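Local coordinates for geranylgeranyl pyrophosphate synthetase (Pyrococcus horikoshii, PDB 1WY0), which probably condenses isopentenyl diphosphate with allylic diphosphates to build the twenty-carbon geranylgeranyl diphosphate, at residues S185-V188 / G189-G193; E289-D292 / L293-Y297; L333-F336 / I337-E341. One frame throughout, in Å; residues are numbered along the deposited sequence.

In the fold
All three interactions are local contacts along one chain of a fold of helices and connecting loops without strands. Interaction 1 is buried in helix 167-193, with aliphatic side chains and backbone bonds and no charge pair between its segments. Interaction 3 is partly buried at the end of helix 325-336 and adds a ring contact and an arginine. Both pack against helices 49-57 and 197-224, with V53 touched from either contact, and their centres lie about 22 Å apart. Interaction 2 closes helix 283-296, about 42 Å from interaction 1 between centres and across the chain's middle; its leucines face helices 245-253 and 256-264, while its acidic and basic residues lie toward the surface.

Interaction 1 (S185-V188 / G189-G193); sequences SAKV and GGIIG
K187 and I191 meet through two different first torsions. In K187, CG stands anti to the backbone N (chi1 173°) and so lies on the side of its own carbonyl carbon, toward the next turn; in I191, CG1 is instead anti to the carbonyl carbon (chi1 -70°), which turns the branch back down the chain. The result is a one-turn, i to i+4 contact of an alpha helix, near the C-terminal end of helix 167-193 in the all-alpha isoprenoid synthase fold. The two chains cross at a slant, with K187 CG 4.1 Å from I191 CD1. Closer to the backbone, I191 CG1 lies 3.1 Å from K187 O, so the isoleucine also lies against the carbonyl that accepts its own backbone N-H.

The backbone bonds of this turn differ in straightness. G189 N donates to S185 O over 3.1 Å with a clearly bent bond. One step on, G190 N to A186 O is 3.0 Å long and almost straight, the N-H...O angle being 171°. I191 N reaches K187 O at 3.2 Å, also close to straight. The next bond, I192 N to V188 O, is weak, as is a second one from I192 N to G189 O.

Neighbouring helices surround the turn: A186 and S185 touch V53 of helix 49-57, K187 and I191 reach I200 of helix 197-224, and V188 rests on V141 of helix 132-159. G189 O takes a hydrogen bond from T58 OG1. On the flank facing helix 132-159, V188 CG1 lies 4.4 Å from I192 CG1, and that same I192 CG1 comes to 3.0 Å from V188 O.

Interaction 2 (E289-D292 / L293-Y297); sequences EAID and LLKKY
E289 offers its carbonyl to the residue one turn on: L293 N lies 3.2 Å from E289 O and stands above the carbonyl plane, 38° out of it. The leucine then folds back over its acceptor, CG lying 3.4 Å from E289 O, because CG is anti to its own carbonyl carbon (chi1 -85°). The carboxylate of E289 turns elsewhere, to a salt bridge with R261.

A290 makes a similar hydrogen bond, its donor L294 N lying 3.2 Å from A290 O and less far from the carbonyl plane, with L294 CG against the same oxygen. These are the i to i+4 rungs of the last turns of the alpha helix 283-296, whose inner side sets A290, L293 and L294 against F262 of helix 256-264.

I291 adds a side-chain contact to its bond with K295 N: I291 CG2 touches K295 CE at 3.8 Å, the extended lysine passing slantwise over the isoleucine.

D292 O receives K296 N at 3.0 Å. Its carboxylate stays 4.9 Å from K295 NZ, measured from OD1, so any attraction between the two is probably diffuse. K296 NZ forms a salt bridge with D258, whose OD2 also bonds Y297 OH.

Interaction 3 (L333-F336 / I337-E341); sequences LAKF and IVERE
R340 sets its CB over one face of the F336 ring, 4.2 Å from the centroid and 22° off the normal, a CH-pi contact displaced toward the rim. The arginine chain crosses the phenylalanine side chain at about a right angle, with R340 CD 4.1 Å from F336 CE2. CG of R340 takes the crowded position between backbone N and carbonyl carbon (chi1 71°), which brings CB, CG and CD close to F336, CB over the ring and CG beside F336 O; NE then makes a weak bond to I337 O.

On the same side of the ring as R340 CB, F336 O is gripped by two N-H groups. R340 N approaches in the carbonyl plane at 3.2 Å, whereas E339 N comes from well above that plane at 2.9 Å. This pair forms the C-terminal turn where helix 325-336 gives way to the tail: an i to i+3 and an i to i+4 bond share one carbonyl. An earlier i to i+4 rung is straighter: I337 N to L333 O, 2.8 Å, and L333 CG touches I337 CD1 at 4.2 Å beside it. K335 and E339 cross obliquely on another flank, but K335 NZ stays 4.7 Å from E339 OE2.

A second shell surrounds both partners. F8 and Y4 meet the F336 ring edge-to-face, and Y4 OH also bonds E339 OE1. Were F336 cut back to an alanine, R340 CB would probably lose its ring face, and F8 and Y4 would be left facing a gap. R340 NH2 forms a salt bridge with D218 OD1, and R340 O accepts from W217 NE1. D218 begins a DDVLD sequence in helix 197-224, consistent with the second aspartate-rich motif that binds magnesium in relatives.

Interaction 1 (S185-V188 / G189-G193)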
loop_
_atom_site.group_PDB
_atom_site.type_symbol
_atom_site.label_atom_id
_atom_site.label_comp_id
_atom_site.label_asym_id
_atom_site.label_seq_id
_atom_site.Cartn_x
_atom_site.Cartn_y
_atom_site.Cartn_z
ATOM N N SER A 185 -18.484 -1.184 1.047
ATOM C CA SER A 185 -19.009 -0.339 2.108
ATOM C C SER A 185 -20.368 -0.870 2.577
ATOM O O SER A 185 -20.587 -1.091 3.769
ATOM C CB SER A 185 -19.172 1.100 1.605
ATOM O OG SER A 185 -17.939 1.645 1.173
ATOM N N ALA A 186 -21.277 -1.065 1.632
ATOM C CA ALA A 186 -22.598 -1.589 1.969
ATOM C C ALA A 186 -22.525 -3.033 2.469
ATOM O O ALA A 186 -23.128 -3.414 3.465
ATOM C CB ALA A 186 -23.475 -1.521 0.718
ATOM N N LYS A 187 -21.784 -3.860 1.711
ATOM C CA LYS A 187 -21.697 -5.273 2.057
ATOM C C LYS A 187 -21.130 -5.490 3.464
ATOM O O LYS A 187 -21.522 -6.392 4.192
ATOM C CB LYS A 187 -20.811 -5.959 1.018
ATOM C CG LYS A 187 -20.511 -7.411 1.385
ATOM C CD LYS A 187 -19.778 -8.151 0.265
ATOM C CE LYS A 187 -20.340 -9.554 0.021
ATOM N NZ LYS A 187 -20.684 -9.706 -1.390
ATOM N N VAL A 188 -20.140 -4.650 3.824
ATOM C CA VAL A 188 -19.546 -4.780 5.149
ATOM C C VAL A 188 -20.486 -4.263 6.239
ATOM O O VAL A 188 -20.438 -4.687 7.387
ATOM C CB VAL A 188 -18.235 -3.991 5.176
ATOM C CG1 VAL A 188 -17.879 -3.637 6.620
ATOM C CG2 VAL A 188 -17.117 -4.819 4.575
ATOM N N GLY A 189 -21.337 -3.321 5.856
ATOM C CA GLY A 189 -22.291 -2.785 6.801
ATOM C C GLY A 189 -23.222 -3.915 7.188
ATOM O O GLY A 189 -23.374 -4.227 8.368
ATOM N N GLY A 190 -23.832 -4.538 6.186
ATOM C CA GLY A 190 -24.737 -5.642 6.444
ATOM C C GLY A 190 -24.121 -6.699 7.344
ATOM O O GLY A 190 -24.594 -6.929 8.460
ATOM N N ILE A 191 -23.057 -7.334 6.858
ATOM C CA ILE A 191 -22.369 -8.407 7.569
ATOM C C ILE A 191 -22.246 -8.126 9.071
ATOM O O ILE A 191 -22.358 -9.009 9.909
ATOM C CB ILE A 191 -20.975 -8.572 6.959
ATOM C CG1 ILE A 191 -21.076 -9.174 5.555
ATOM C CG2 ILE A 191 -20.140 -9.535 7.824
ATOM C CD1 ILE A 191 -19.703 -9.405 4.922
ATOM N N ILE A 192 -21.965 -6.850 9.400
ATOM C CA ILE A 192 -21.737 -6.511 10.801
ATOM C C ILE A 192 -23.024 -6.565 11.625
ATOM O O ILE A 192 -23.011 -6.603 12.847
ATOM C CB ILE A 192 -21.148 -5.099 10.867
ATOM C CG1 ILE A 192 -19.725 -5.089 10.307
ATOM C CG2 ILE A 192 -21.080 -4.632 12.333
ATOM C CD1 ILE A 192 -18.788 -6.011 11.089
ATOM N N GLY A 193 -24.169 -6.533 10.919
ATOM C CA GLY A 193 -25.406 -6.471 11.690
ATOM C C GLY A 193 -26.448 -7.525 11.273
ATOM O O GLY A 193 -27.564 -7.555 11.779
#

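Interaction 2 (E289-D292 / L293-Y297)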
loop_
_atom_site.group_PDB
_atom_site.type_symbol
_atom_site.label_atom_id
_atom_site.label_comp_id
_atom_site.label_asym_id
_atom_site.label_seq_id
_atom_site.Cartn_x
_atom_site.Cartn_y
_atom_site.Cartn_z
ATOM N N GLU A 289 -16.630 21.983 -30.007
ATOM C CA GLU A 289 -16.749 21.155 -31.201
ATOM C C GLU A 289 -16.713 19.679 -30.808
ATOM O O GLU A 289 -17.318 18.845 -31.476
ATOM C CB GLU A 289 -15.616 21.451 -32.190
ATOM C CG GLU A 289 -15.481 20.390 -33.280
ATOM C CD GLU A 289 -14.472 20.737 -34.363
ATOM O OE1 GLU A 289 -13.585 21.592 -34.133
ATOM O OE2 GLU A 289 -14.561 20.129 -35.452
ATOM N N ALA A 290 -16.008 19.370 -29.721
ATOM C CA ALA A 290 -15.888 17.995 -29.228
ATOM C C ALA A 290 -17.161 17.561 -28.509
ATOM O O ALA A 290 -17.612 16.429 -28.652
ATOM C CB ALA A 290 -14.692 17.876 -28.290
ATOM N N ILE A 291 -17.744 18.465 -27.731
ATOM C CA ILE A 291 -18.972 18.139 -27.031
ATOM C C ILE A 291 -20.105 17.994 -28.046
ATOM O O ILE A 291 -21.009 17.175 -27.872
ATOM C CB ILE A 291 -19.310 19.217 -25.989
ATOM C CG1 ILE A 291 -18.287 19.136 -24.853
ATOM C CG2 ILE A 291 -20.732 19.042 -25.480
ATOM C CD1 ILE A 291 -18.452 20.171 -23.761
ATOM N N ASP A 292 -20.039 18.776 -29.121
ATOM C CA ASP A 292 -21.054 18.700 -30.163
ATOM C C ASP A 292 -20.987 17.350 -30.872
ATOM O O ASP A 292 -22.013 16.776 -31.247
ATOM C CB ASP A 292 -20.865 19.826 -31.180
ATOM C CG ASP A 292 -21.340 21.166 -30.658
ATOM O OD1 ASP A 292 -22.173 21.179 -29.722
ATOM O OD2 ASP A 292 -20.893 22.204 -31.194
ATOM N N LEU A 293 -19.772 16.852 -31.064
ATOM C CA LEU A 293 -19.578 15.565 -31.712
ATOM C C LEU A 293 -20.201 14.471 -30.862
ATOM O O LEU A 293 -20.773 13.528 -31.387
ATOM C CB LEU A 293 -18.089 15.287 -31.917
ATOM C CG LEU A 293 -17.511 15.900 -33.187
ATOM C CD1 LEU A 293 -16.028 15.588 -33.295
ATOM C CD2 LEU A 293 -18.259 15.347 -34.386
ATOM N N LEU A 294 -20.096 14.615 -29.546
ATOM C CA LEU A 294 -20.649 13.647 -28.608
ATOM C C LEU A 294 -22.182 13.658 -28.582
ATOM O O LEU A 294 -22.821 12.608 -28.463
ATOM C CB LEU A 294 -20.123 13.936 -27.197
ATOM C CG LEU A 294 -18.612 13.835 -26.964
ATOM C CD1 LEU A 294 -18.303 14.195 -25.526
ATOM C CD2 LEU A 294 -18.130 12.423 -27.283
ATOM N N LYS A 295 -22.765 14.849 -28.683
ATOM C CA LYS A 295 -24.220 14.989 -28.646
ATOM C C LYS A 295 -24.858 14.433 -29.921
ATOM O O LYS A 295 -25.959 13.897 -29.936
ATOM C CB LYS A 295 -24.551 16.478 -28.538
ATOM C CG LYS A 295 -24.346 17.043 -27.135
ATOM C CD LYS A 295 -24.659 18.539 -27.095
ATOM C CE LYS A 295 -24.516 19.145 -25.694
ATOM N NZ LYS A 295 -24.936 20.548 -25.716
ATOM N N LYS A 296 -24.123 14.630 -31.030
ATOM C CA LYS A 296 -24.576 14.119 -32.318
ATOM C C LYS A 296 -25.009 12.654 -32.226
ATOM O O LYS A 296 -25.938 12.213 -32.889
ATOM C CB LYS A 296 -23.407 14.253 -33.293
ATOM C CG LYS A 296 -23.762 13.857 -34.731
ATOM C CD LYS A 296 -22.654 14.263 -35.710
ATOM C CE LYS A 296 -22.825 13.678 -37.121
ATOM N NZ LYS A 296 -21.642 13.983 -37.931
ATOM N N TYR A 297 -24.275 11.884 -31.392
ATOM C CA TYR A 297 -24.552 10.453 -31.295
ATOM C C TYR A 297 -25.246 10.064 -29.980
ATOM O O TYR A 297 -25.302 8.898 -29.606
ATOM C CB TYR A 297 -23.229 9.691 -31.422
ATOM C CG TYR A 297 -22.654 9.874 -32.781
ATOM C CD1 TYR A 297 -23.051 9.043 -33.825
ATOM C CD2 TYR A 297 -21.687 10.851 -33.006
ATOM C CE1 TYR A 297 -22.492 9.193 -35.086
ATOM C CE2 TYR A 297 -21.120 10.998 -34.261
ATOM C CZ TYR A 297 -21.518 10.170 -35.299
ATOM O OH TYR A 297 -20.975 10.328 -36.560
#

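Interaction 3 (L333-F336 / I337-E341)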
loop_
_atom_site.group_PDB
_atom_site.type_symbol
_atom_site.label_atom_id
_atom_site.label_comp_id
_atom_site.label_asym_id
_atom_site.label_seq_id
_atom_site.Cartn_x
_atom_site.Cartn_y
_atom_site.Cartn_z
ATOM N N LEU A 333 -29.772 8.998 -0.774
ATOM C CA LEU A 333 -28.398 9.197 -1.228
ATOM C C LEU A 333 -28.259 8.769 -2.682
ATOM O O LEU A 333 -27.788 9.536 -3.527
ATOM C CB LEU A 333 -27.439 8.388 -0.355
ATOM C CG LEU A 333 -25.941 8.474 -0.643
ATOM C CD1 LEU A 333 -25.425 9.896 -0.425
ATOM C CD2 LEU A 333 -25.223 7.506 0.280
ATOM N N ALA A 334 -28.690 7.547 -2.977
ATOM C CA ALA A 334 -28.607 7.038 -4.335
ATOM C C ALA A 334 -29.335 7.959 -5.299
ATOM O O ALA A 334 -28.870 8.196 -6.417
ATOM C CB ALA A 334 -29.201 5.642 -4.408
ATOM N N LYS A 335 -30.479 8.476 -4.868
ATOM C CA LYS A 335 -31.269 9.356 -5.716
ATOM C C LYS A 335 -30.592 10.720 -5.852
ATOM O O LYS A 335 -30.633 11.335 -6.913
ATOM C CB LYS A 335 -32.686 9.501 -5.149
ATOM C CG LYS A 335 -33.758 9.675 -6.210
ATOM C CD LYS A 335 -35.123 9.969 -5.589
ATOM C CE LYS A 335 -36.178 10.228 -6.671
ATOM N NZ LYS A 335 -37.516 10.583 -6.104
ATOM N N PHE A 336 -29.963 11.183 -4.777
ATOM C CA PHE A 336 -29.262 12.461 -4.824
ATOM C C PHE A 336 -28.064 12.378 -5.766
ATOM O O PHE A 336 -27.791 13.256 -6.575
ATOM C CB PHE A 336 -28.769 12.782 -3.415
ATOM C CG PHE A 336 -27.858 13.976 -3.445
ATOM C CD1 PHE A 336 -28.400 15.251 -3.579
ATOM C CD2 PHE A 336 -26.489 13.813 -3.288
ATOM C CE1 PHE A 336 -27.568 16.362 -3.546
ATOM C CE2 PHE A 336 -25.664 14.934 -3.254
ATOM C CZ PHE A 336 -26.197 16.210 -3.385
ATOM N N ILE A 337 -27.319 11.285 -5.605
ATOM C CA ILE A 337 -26.106 11.127 -6.372
ATOM C C ILE A 337 -26.334 11.271 -7.884
ATOM O O ILE A 337 -25.409 11.428 -8.666
ATOM C CB ILE A 337 -25.535 9.756 -6.037
ATOM C CG1 ILE A 337 -24.564 9.873 -4.860
ATOM C CG2 ILE A 337 -24.763 9.206 -7.248
ATOM C CD1 ILE A 337 -24.026 8.510 -4.421
ATOM N N VAL A 338 -27.621 11.174 -8.297
ATOM C CA VAL A 338 -27.915 11.237 -9.737
ATOM C C VAL A 338 -28.805 12.429 -10.149
ATOM O O VAL A 338 -29.154 12.601 -11.312
ATOM C CB VAL A 338 -28.572 9.927 -10.175
ATOM C CG1 VAL A 338 -29.977 9.814 -9.582
ATOM C CG2 VAL A 338 -28.652 9.878 -11.692
ATOM N N GLU A 339 -29.209 13.251 -9.160
ATOM C CA GLU A 339 -30.089 14.376 -9.481
ATOM C C GLU A 339 -29.375 15.730 -9.357
ATOM O O GLU A 339 -29.832 16.742 -9.872
ATOM C CB GLU A 339 -31.298 14.330 -8.539
ATOM C CG GLU A 339 -32.439 13.471 -9.090
ATOM C CD GLU A 339 -33.623 13.567 -8.159
ATOM O OE1 GLU A 339 -33.415 13.727 -6.964
ATOM O OE2 GLU A 339 -34.754 13.494 -8.640
ATOM N N ARG A 340 -28.266 15.664 -8.599
ATOM C CA ARG A 340 -27.489 16.866 -8.332
ATOM C C ARG A 340 -26.872 17.447 -9.607
ATOM O O ARG A 340 -26.894 16.854 -10.681
ATOM C CB ARG A 340 -26.368 16.480 -7.370
ATOM C CG ARG A 340 -25.302 15.624 -8.059
ATOM C CD ARG A 340 -24.231 15.124 -7.081
ATOM N NE ARG A 340 -23.673 13.845 -7.535
ATOM C CZ ARG A 340 -22.513 13.881 -8.215
ATOM N NH1 ARG A 340 -21.918 15.035 -8.451
ATOM N NH2 ARG A 340 -21.962 12.744 -8.651
ATOM N N GLU A 341 -26.346 18.678 -9.461
ATOM C CA GLU A 341 -25.527 19.257 -10.522
ATOM C C GLU A 341 -24.163 19.691 -9.982
ATOM O O GLU A 341 -23.831 19.496 -8.819
ATOM C CB GLU A 341 -26.254 20.470 -11.115
ATOM C CG GLU A 341 -25.287 21.470 -11.762
ATOM C CD GLU A 341 -25.814 21.903 -13.117
ATOM O OE1 GLU A 341 -26.621 21.184 -13.687
ATOM O OE2 GLU A 341 -25.429 22.977 -13.582
#